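Local coordinates for protein TetR transcriptional regulator (Chloroflexus aurantiacus, PDB 3QBM) that probably binds DNA as a dimeric transcriptional regulator of the TetR family, through a predicted helix-turn-helix motif, at residues 168-171 against 172-176. Residues are numbered along the deposited sequence; the frame is centred on the assembly and turned at random. Where two conformers were deposited one is given.
Sequences AVML and ARILE
Ala172 N donates to Ala168 O over 2.8 Å, the shortest of four i to i+4 bonds that carry the last turns of helix 154-175. Arg173 N to Val169 O is longer at 3.2 Å, Ile174 N reaches Met170 O, and Leu175 N closes the series on Leu171 O at 2.9 Å with an N-H...O angle of 163°. Beside this last carbonyl lie CB and CG of Leu175, so apolar carbon shields the oxygen as well.

On one flank SE of Met170, present as selenomethionine, passes obliquely over CG2 of Ile174, 4.0 Å away. Its CG stands anti to the backbone N (chi1 179°), and bends at the next two torsions fold the flexible chain back so that SE meets the branch. Beta-branched Ile174 offers that methyl close to the backbone, where CG2 also lies 3.5 Å from both Met170 O and Leu171 O. Leu171 and Leu175, one turn apart, make a looser pair, doubtful in detail because Leu171 was modelled in two conformers.

Arg173 starts as hydrocarbon, its CG 3.5 Å from Val169 O, then bends at chi3 and carries its guanidinium group away to a salt bridge with Asp115 of the second subunit. Glu176, with positive phi, is the C-prime residue of a Schellman motif that ends the helix; its carboxylate pairs with Arg125 of that subunit.

The small side chains of Ala168 and Ala172 let helix 179-196 come close, both touching Leu181, while Val169 and Met170 pack on Leu107 of helix 105-113. Leu171, Ile174 and Leu175 instead meet Ile162, Ile128 and Leu159 of the second subunit, making this helix end part of the dimer interface.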
ATOM      1  N   ALA A 168       2.507  -6.777   0.764  1.00 11.56           N
ATOM      2  CA  ALA A 168       1.979  -8.082   0.410  1.00 12.89           C
ATOM      3  C   ALA A 168       0.450  -8.140   0.486  1.00 13.15           C
ATOM      4  O   ALA A 168      -0.171  -8.796  -0.343  1.00 13.29           O
ATOM      5  CB  ALA A 168       2.623  -9.124   1.255  1.00 10.04           C
ATOM      6  N   VAL A 169      -0.150  -7.465   1.465  1.00 11.28           N
ATOM      7  CA  VAL A 169      -1.623  -7.308   1.547  1.00 12.23           C
ATOM      8  C   VAL A 169      -2.143  -6.657   0.253  1.00 13.90           C
ATOM      9  O   VAL A 169      -3.099  -7.167  -0.369  1.00 14.07           O
ATOM     10  CB  VAL A 169      -2.070  -6.484   2.748  1.00 12.98           C
ATOM     11  CG1 VAL A 169      -3.569  -6.144   2.640  1.00 14.50           C
ATOM     12  CG2 VAL A 169      -1.816  -7.251   4.039  1.00  8.74           C
HETATM   13  N   MSE A 170      -1.491  -5.580  -0.179  1.00 13.97           N
HETATM   14  CA  MSE A 170      -1.824  -4.908  -1.432  1.00 14.03           C
HETATM   15  C   MSE A 170      -1.718  -5.871  -2.638  1.00 14.42           C
HETATM   16  O   MSE A 170      -2.633  -5.973  -3.454  1.00 16.04           O
HETATM   17  CB  MSE A 170      -0.876  -3.736  -1.665  1.00 12.24           C
HETATM   18  CG  MSE A 170      -1.151  -2.971  -2.992  1.00 15.83           C
HETATM   19 SE   MSE A 170      -0.371  -3.640  -4.551  0.75 14.37          SE
HETATM   20  CE  MSE A 170       1.505  -3.339  -3.989  1.00 17.49           C
ATOM     21  N   LEU A 171      -0.593  -6.566  -2.731  1.00 12.46           N
ATOM     22  CA  LEU A 171      -0.344  -7.488  -3.862  0.60 14.22           C
ATOM     23  C   LEU A 171      -1.274  -8.674  -3.897  1.00 15.81           C
ATOM     24  O   LEU A 171      -1.728  -9.063  -4.962  1.00 17.19           O
ATOM     25  CB  LEU A 171       1.044  -8.073  -3.809  0.60 12.69           C
ATOM     26  CG  LEU A 171       2.158  -7.224  -4.366  0.60 12.07           C
ATOM     27  CD1 LEU A 171       3.417  -8.050  -4.170  0.60  9.41           C
ATOM     28  CD2 LEU A 171       1.938  -6.816  -5.842  0.60 12.83           C
ATOM     29  N   ALA A 172      -1.554  -9.244  -2.725  1.00 15.68           N
ATOM     30  CA  ALA A 172      -2.425 -10.413  -2.630  1.00 18.16           C
ATOM     31  C   ALA A 172      -3.818 -10.039  -3.099  1.00 18.38           C
ATOM     32  O   ALA A 172      -4.457 -10.811  -3.807  1.00 23.18           O
ATOM     33  CB  ALA A 172      -2.437 -10.981  -1.207  1.00 17.42           C
ATOM     34  N   ARG A 173      -4.282  -8.840  -2.772  1.00 18.09           N
ATOM     35  CA  ARG A 173      -5.630  -8.459  -3.165  1.00 17.76           C
ATOM     36  C   ARG A 173      -5.705  -8.178  -4.646  1.00 19.46           C
ATOM     37  O   ARG A 173      -6.618  -8.653  -5.331  1.00 20.94           O
ATOM     38  CB  ARG A 173      -6.176  -7.287  -2.366  1.00 19.69           C
ATOM     39  CG  ARG A 173      -6.536  -7.569  -0.929  1.00 25.32           C
ATOM     40  CD  ARG A 173      -7.470  -6.450  -0.327  1.00 15.10           C
ATOM     41  NE  ARG A 173      -8.875  -6.570  -0.675  1.00 23.54           N
ATOM     42  CZ  ARG A 173      -9.694  -7.476  -0.146  1.00 24.09           C
ATOM     43  NH1 ARG A 173      -9.234  -8.381   0.713  1.00 24.24           N
ATOM     44  NH2 ARG A 173     -10.962  -7.533  -0.503  1.00 29.59           N
ATOM     45  N   ILE A 174      -4.713  -7.467  -5.173  1.00 15.80           N
ATOM     46  CA  ILE A 174      -4.745  -7.125  -6.580  1.00 18.02           C
ATOM     47  C   ILE A 174      -4.481  -8.333  -7.516  1.00 18.35           C
ATOM     48  O   ILE A 174      -5.129  -8.453  -8.578  1.00 19.45           O
ATOM     49  CB  ILE A 174      -3.869  -5.822  -6.839  1.00 18.99           C
ATOM     50  CG1 ILE A 174      -4.399  -5.026  -8.028  1.00 28.56           C
ATOM     51  CG2 ILE A 174      -2.378  -6.196  -6.919  1.00 21.61           C
ATOM     52  CD1 ILE A 174      -5.808  -4.368  -7.834  1.00 19.42           C
ATOM     53  N   LEU A 175      -3.582  -9.256  -7.123  1.00 16.27           N
ATOM     54  CA  LEU A 175      -3.317 -10.477  -7.873  1.00 19.61           C
ATOM     55  C   LEU A 175      -4.340 -11.599  -7.608  1.00 20.06           C
ATOM     56  O   LEU A 175      -4.363 -12.585  -8.344  1.00 20.51           O
ATOM     57  CB  LEU A 175      -1.892 -10.993  -7.617  1.00 17.99           C
ATOM     58  CG  LEU A 175      -0.730 -10.038  -7.955  1.00 19.17           C
ATOM     59  CD1 LEU A 175       0.647 -10.704  -7.662  1.00 22.20           C
ATOM     60  CD2 LEU A 175      -0.795  -9.478  -9.368  1.00 25.72           C
ATOM     61  N   GLU A 176      -5.186 -11.444  -6.574  1.00 20.06           N
ATOM     62  CA  GLU A 176      -6.260 -12.407  -6.227  1.00 22.54           C
ATOM     63  C   GLU A 176      -5.680 -13.781  -5.859  1.00 26.38           C
ATOM     64  O   GLU A 176      -6.163 -14.843  -6.264  1.00 25.96           O
ATOM     65  CB  GLU A 176      -7.318 -12.471  -7.349  1.00 24.30           C
ATOM     66  CG  GLU A 176      -8.074 -11.139  -7.486  1.00 23.52           C
ATOM     67  CD  GLU A 176      -8.858 -10.975  -8.803  1.00 32.42           C
ATOM     68  OE1 GLU A 176      -9.213 -11.996  -9.421  1.00 30.59           O
ATOM     69  OE2 GLU A 176      -9.127  -9.801  -9.198  1.00 36.86           O
TER